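Local coordinates for protein ATP phosphoribosyltransferase (Thermotoga maritima, PDB 1O63) that probably catalyses the condensation of ATP with 5-phosphoribosyl 1-diphosphate, the first step of histidine biosynthesis, as a short-form enzyme that works together with HisZ, at residues 106-111 with 145-150; 74-79 with 173-178. One frame throughout, in Å; residues are numbered along the deposited sequence.

Contact 1. Residues 106-111 with 145-150; sequences IATKFP and LIVDIT
With chi1 at 179°, Thr108 swings OG1 away from its own N and onto the carbonyl oxygen of Val147; in Ile106 the same position is taken by CG2, which passes above the Leu145 carbonyl to meet Val147 CG2 at 3.8 Å. The Thr108 OG1 to Val147 O bond is 2.9 Å, its donor tilted 30° from the carbonyl plane. The same hydroxyl oxygen accepts from Phe110 N at 2.8 Å, closing an ST turn, so two bonds fix its rotation. Upstream the backbones run parallel: Ala107 N gives to Leu145 O (3.0 Å), and Val147 N to Ala107 O (3.2 Å). These are neighbouring strands in the central sheet of one lobe of the periplasmic-binding-protein-like HisG fold, with strand 125-129 beyond 104-108 and helix 111-121 packed over Ile106, Thr108 and Val147. Ala107 and Ile146 lie on the other face of the sheet, CB against CG2. Beyond Thr108, where strand 104-108 ends, the two chains part, and a water bridges them, accepting from Lys109 N and donating to Val147 O and, weakly, to Asp148 OD1. The Phe110 ring presents its edge to Asp148 OD1, the ring and carboxylate planes 42° apart, while its CZ meets Ile149 CD1 at 3.9 Å. Lys109 CB lies over one face of that ring, offset toward its rim, and Lys109 NZ stays 4.8 Å from Asp148 OD1, too far for a salt bridge.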
loop_
_atom_site.group_PDB
_atom_site.type_symbol
_atom_site.label_atom_id
_atom_site.label_comp_id
_atom_site.label_asym_id
_atom_site.label_seq_id
_atom_site.Cartn_x
_atom_site.Cartn_y
_atom_site.Cartn_z
ATOM N N ILE A 106 -15.393 5.492 -9.753
ATOM C CA ILE A 106 -15.243 5.178 -8.333
ATOM C C ILE A 106 -13.750 4.981 -8.016
ATOM O O ILE A 106 -13.163 4.068 -8.593
ATOM C CB ILE A 106 -15.972 3.879 -7.947
ATOM C CG1 ILE A 106 -17.395 3.862 -8.532
ATOM C CG2 ILE A 106 -15.986 3.688 -6.449
ATOM C CD1 ILE A 106 -18.193 2.606 -8.225
ATOM N N ALA A 107 -13.248 5.787 -7.093
ATOM C CA ALA A 107 -11.877 5.646 -6.590
ATOM C C ALA A 107 -11.897 4.699 -5.399
ATOM O O ALA A 107 -12.851 4.734 -4.622
ATOM C CB ALA A 107 -11.360 6.997 -6.080
ATOM N N THR A 108 -10.846 3.875 -5.262
ATOM C CA THR A 108 -10.858 2.939 -4.118
ATOM C C THR A 108 -9.493 2.270 -3.989
ATOM O O THR A 108 -8.753 2.206 -4.979
ATOM C CB THR A 108 -11.925 1.847 -4.388
ATOM O OG1 THR A 108 -11.965 0.901 -3.324
ATOM C CG2 THR A 108 -11.592 1.092 -5.681
ATOM N N LYS A 109 -9.192 1.746 -2.820
ATOM C CA LYS A 109 -8.052 0.878 -2.590
ATOM C C LYS A 109 -8.456 -0.589 -2.801
ATOM O O LYS A 109 -7.614 -1.504 -2.729
ATOM C CB LYS A 109 -7.541 0.971 -1.144
ATOM C CG LYS A 109 -7.180 2.374 -0.706
ATOM C CD LYS A 109 -6.288 2.351 0.521
ATOM C CE LYS A 109 -7.091 2.252 1.780
ATOM N NZ LYS A 109 -6.293 2.575 3.003
ATOM N N PHE A 110 -9.765 -0.812 -2.914
ATOM C CA PHE A 110 -10.275 -2.192 -3.078
ATOM C C PHE A 110 -10.990 -2.395 -4.394
ATOM O O PHE A 110 -12.222 -2.435 -4.468
ATOM C CB PHE A 110 -11.239 -2.468 -1.897
ATOM C CG PHE A 110 -10.619 -2.009 -0.576
ATOM C CD1 PHE A 110 -10.962 -0.793 -0.046
ATOM C CD2 PHE A 110 -9.715 -2.820 0.105
ATOM C CE1 PHE A 110 -10.437 -0.359 1.167
ATOM C CE2 PHE A 110 -9.189 -2.412 1.320
ATOM C CZ PHE A 110 -9.505 -1.164 1.827
ATOM N N PRO A 111 -10.241 -2.529 -5.503
ATOM C CA PRO A 111 -10.838 -2.683 -6.808
ATOM C C PRO A 111 -11.664 -3.926 -6.996
ATOM O O PRO A 111 -12.714 -3.809 -7.674
ATOM C CB PRO A 111 -9.660 -2.580 -7.787
ATOM C CG PRO A 111 -8.459 -2.918 -6.968
ATOM C CD PRO A 111 -8.776 -2.500 -5.568
ATOM N N LEU A 145 -17.561 8.908 -6.915
ATOM C CA LEU A 145 -17.834 8.173 -5.717
ATOM C C LEU A 145 -16.556 7.452 -5.227
ATOM O O LEU A 145 -15.597 7.328 -5.958
ATOM C CB LEU A 145 -18.870 7.039 -5.946
ATOM C CG LEU A 145 -20.224 7.407 -6.540
ATOM C CD1 LEU A 145 -20.957 6.181 -7.091
ATOM C CD2 LEU A 145 -21.113 8.127 -5.544
ATOM N N ILE A 146 -16.602 7.034 -3.966
ATOM C CA ILE A 146 -15.509 6.200 -3.462
ATOM C C ILE A 146 -16.085 4.955 -2.788
ATOM O O ILE A 146 -17.267 4.957 -2.440
ATOM C CB ILE A 146 -14.602 6.901 -2.446
ATOM C CG1 ILE A 146 -15.406 7.239 -1.197
ATOM C CG2 ILE A 146 -13.913 8.123 -3.090
ATOM C CD1 ILE A 146 -14.645 7.879 -0.064
ATOM N N VAL A 147 -15.254 3.925 -2.703
ATOM C CA VAL A 147 -15.605 2.743 -1.886
ATOM C C VAL A 147 -14.447 2.644 -0.885
ATOM O O VAL A 147 -13.304 2.518 -1.322
ATOM C CB VAL A 147 -15.764 1.459 -2.686
ATOM C CG1 VAL A 147 -15.718 0.240 -1.776
ATOM C CG2 VAL A 147 -17.033 1.458 -3.519
ATOM N N ASP A 148 -14.726 2.870 0.389
ATOM C CA ASP A 148 -13.616 2.915 1.363
ATOM C C ASP A 148 -14.087 2.518 2.749
ATOM O O ASP A 148 -15.289 2.395 3.013
ATOM C CB ASP A 148 -13.005 4.320 1.407
ATOM C CG ASP A 148 -11.597 4.369 1.948
ATOM O OD1 ASP A 148 -10.981 3.300 2.167
ATOM O OD2 ASP A 148 -11.077 5.483 2.169
ATOM N N ILE A 149 -13.135 2.362 3.650
ATOM C CA ILE A 149 -13.427 1.984 5.029
ATOM C C ILE A 149 -13.613 3.271 5.867
ATOM O O ILE A 149 -12.898 4.242 5.668
ATOM C CB ILE A 149 -12.247 1.217 5.654
ATOM C CG1 ILE A 149 -11.961 -0.099 4.915
ATOM C CG2 ILE A 149 -12.454 0.956 7.144
ATOM C CD1 ILE A 149 -10.670 -0.738 5.512
ATOM N N THR A 150 -14.532 3.189 6.795
ATOM C CA THR A 150 -14.845 4.190 7.782
ATOM C C THR A 150 -15.152 3.485 9.109
ATOM O O THR A 150 -15.610 2.347 9.114
ATOM C CB THR A 150 -16.089 5.024 7.374
ATOM O OG1 THR A 150 -16.302 6.063 8.334
ATOM C CG2 THR A 150 -17.343 4.158 7.341
HETATM O O HOH W 1 -10.568 2.786 -0.670
#

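Contact 2. Residues 74-79 with 173-178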
loop_
_atom_site.group_PDB
_atom_site.type_symbol
_atom_site.label_atom_id
_atom_site.label_comp_id
_atom_site.label_asym_id
_atom_site.label_seq_id
_atom_site.Cartn_x
_atom_site.Cartn_y
_atom_site.Cartn_z
ATOM N N THR A 74 -8.779 -16.411 -1.364
ATOM C CA THR A 74 -7.843 -17.488 -1.076
ATOM C C THR A 74 -8.620 -18.786 -0.809
ATOM O O THR A 74 -9.835 -18.759 -0.606
ATOM C CB THR A 74 -7.017 -17.210 0.200
ATOM O OG1 THR A 74 -7.909 -17.204 1.316
ATOM C CG2 THR A 74 -6.298 -15.868 0.146
ATOM N N SER A 75 -7.882 -19.878 -0.657
ATOM C CA SER A 75 -8.505 -21.150 -0.307
ATOM C C SER A 75 -8.367 -21.448 1.183
ATOM O O SER A 75 -8.803 -22.512 1.649
ATOM C CB SER A 75 -7.848 -22.291 -1.115
ATOM O OG SER A 75 -6.427 -22.164 -0.973
ATOM N N LEU A 76 -7.810 -20.542 1.956
ATOM C CA LEU A 76 -7.582 -20.729 3.371
ATOM C C LEU A 76 -8.829 -21.044 4.182
ATOM O O LEU A 76 -9.944 -20.561 3.973
ATOM C CB LEU A 76 -6.850 -19.505 3.959
ATOM C CG LEU A 76 -5.660 -19.010 3.134
ATOM C CD1 LEU A 76 -5.277 -17.593 3.544
ATOM C CD2 LEU A 76 -4.483 -19.982 3.309
ATOM N N ILE A 77 -8.606 -21.823 5.240
ATOM C CA ILE A 77 -9.639 -22.263 6.159
ATOM C C ILE A 77 -9.860 -21.293 7.303
ATOM O O ILE A 77 -8.903 -20.870 7.954
ATOM C CB ILE A 77 -9.172 -23.625 6.762
ATOM C CG1 ILE A 77 -9.166 -24.681 5.631
ATOM C CG2 ILE A 77 -10.011 -24.087 7.923
ATOM C CD1 ILE A 77 -8.277 -25.864 6.029
ATOM N N GLN A 78 -11.121 -21.009 7.619
ATOM C CA GLN A 78 -11.451 -20.161 8.756
ATOM C C GLN A 78 -12.066 -21.048 9.841
ATOM O O GLN A 78 -13.212 -21.495 9.639
ATOM C CB GLN A 78 -12.488 -19.088 8.369
ATOM C CG GLN A 78 -11.958 -17.983 7.477
ATOM C CD GLN A 78 -12.952 -16.826 7.331
ATOM O OE1 GLN A 78 -13.508 -16.316 8.327
ATOM N NE2 GLN A 78 -13.154 -16.428 6.095
ATOM N N PRO A 79 -11.338 -21.362 10.901
ATOM C CA PRO A 79 -11.813 -22.312 11.883
ATOM C C PRO A 79 -12.984 -21.771 12.677
ATOM O O PRO A 79 -13.856 -22.534 13.080
ATOM C CB PRO A 79 -10.603 -22.588 12.774
ATOM C CG PRO A 79 -9.734 -21.363 12.582
ATOM C CD PRO A 79 -9.917 -21.014 11.130
ATOM N N HIS A 173 -10.482 -11.963 11.137
ATOM C CA HIS A 173 -10.797 -13.365 10.827
ATOM C C HIS A 173 -9.520 -14.191 11.152
ATOM O O HIS A 173 -8.455 -13.599 11.034
ATOM C CB HIS A 173 -11.061 -13.540 9.336
ATOM C CG HIS A 173 -12.253 -12.804 8.805
ATOM N ND1 HIS A 173 -13.458 -13.394 8.588
ATOM C CD2 HIS A 173 -12.399 -11.491 8.478
ATOM C CE1 HIS A 173 -14.331 -12.468 8.147
ATOM N NE2 HIS A 173 -13.696 -11.310 8.074
ATOM N N VAL A 174 -9.679 -15.425 11.548
ATOM C CA VAL A 174 -8.522 -16.332 11.702
ATOM C C VAL A 174 -8.507 -17.268 10.490
ATOM O O VAL A 174 -9.566 -17.763 10.064
ATOM C CB VAL A 174 -8.513 -17.087 13.008
ATOM C CG1 VAL A 174 -9.839 -17.802 13.251
ATOM C CG2 VAL A 174 -7.374 -18.134 13.047
ATOM N N VAL A 175 -7.335 -17.438 9.876
ATOM C CA VAL A 175 -7.202 -18.227 8.661
ATOM C C VAL A 175 -6.061 -19.231 8.836
ATOM O O VAL A 175 -5.075 -18.912 9.511
ATOM C CB VAL A 175 -6.953 -17.399 7.404
ATOM C CG1 VAL A 175 -8.267 -16.822 6.877
ATOM C CG2 VAL A 175 -5.921 -16.298 7.613
ATOM N N VAL A 176 -6.234 -20.437 8.311
ATOM C CA VAL A 176 -5.240 -21.489 8.551
ATOM C C VAL A 176 -4.730 -22.043 7.225
ATOM O O VAL A 176 -5.514 -22.323 6.325
ATOM C CB VAL A 176 -5.847 -22.639 9.379
ATOM C CG1 VAL A 176 -4.902 -23.827 9.525
ATOM C CG2 VAL A 176 -6.229 -22.194 10.808
ATOM N N ASN A 177 -3.426 -22.264 7.139
ATOM C CA ASN A 177 -2.847 -22.936 5.952
ATOM C C ASN A 177 -3.351 -24.377 5.949
ATOM O O ASN A 177 -3.176 -25.124 6.911
ATOM C CB ASN A 177 -1.330 -22.875 6.102
ATOM C CG ASN A 177 -0.519 -23.676 5.116
ATOM O OD1 ASN A 177 -1.021 -24.188 4.119
ATOM N ND2 ASN A 177 0.777 -23.772 5.399
ATOM N N PRO A 178 -4.050 -24.799 4.906
ATOM C CA PRO A 178 -4.596 -26.134 4.804
ATOM C C PRO A 178 -3.592 -27.257 4.979
ATOM O O PRO A 178 -3.915 -28.337 5.492
ATOM C CB PRO A 178 -5.224 -26.196 3.417
ATOM C CG PRO A 178 -4.819 -24.969 2.709
ATOM C CD PRO A 178 -4.391 -23.962 3.733
HETATM O O HOH W 2 -12.617 -15.831 11.248
#
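His173 gives its ND1 proton to Gln78 OE1 across 2.9 Å, with the oxygen near the ring plane at its edge. The amide stands almost perpendicular to the imidazole, the planes 89° apart, and ND1 approaches from 42° above the amide plane, so the bond does not follow a lone pair. On the other side of the ring NE2 bonds to Thr66 OG1, which leaves the imidazole held at both nitrogens. A phenylalanine in its place would probably leave Gln78 OE1 and Thr66 OG1 without this shared partner and free the glutamine amide to turn. Val174 follows: its N donates to a water, and its CG1, lodged between backbone N and carbonyl carbon (chi1 52°), meets Pro79 CG at 3.6 Å. Its carbonyl oxygen is buried without a hydrogen-bond partner, approached by Gln78 CA at 3.3 Å and by Pro79 CD. Val175 puts CB against Leu76 CB at 4.0 Å, and its CG1 runs beside Gln78 CG, both side chains pointing the same way. At Val176 the backbones pair: its N donates to Ile77 O at 2.7 Å, and Ile77 N returns a weak bond to Val176 O. This single antiparallel bridge fastens the loop between helix 66-71 and strand 81-94 to the end of the long strand 161-176, whose backbone also bonds with strand 61-65. Val176 CG2 lies against Pro79 CD. Asn177 then N-caps the helix that follows, its OD1 accepting from Val179 N and its ND2 giving to Ala59 O. Pro178 receives two apolar branches: its CD meets Leu76 CD2, and its CB meets Ile77 CD1 at 4.0 Å.

How the contacts relate
Contact 1 is nested along the chain inside the loop that contact 2 closes: residues 74-79 come first, then 106-111, 145-150 and finally 173-178. Their centres lie 25 Å apart on opposite sides of the chain's centre, and the nearest atoms are about 11 Å apart, so the two do not touch. One mixed sheet nevertheless reaches both. Strand 161-176 carries the second half of contact 2 at its end, while its earlier residues Leu161, Leu164, Ile167 and Ile170 pack on strand 145-150 of contact 1. Together with strand 81-94 it spans the two lobes, so each contact belongs to a different lobe of this two-lobed fold.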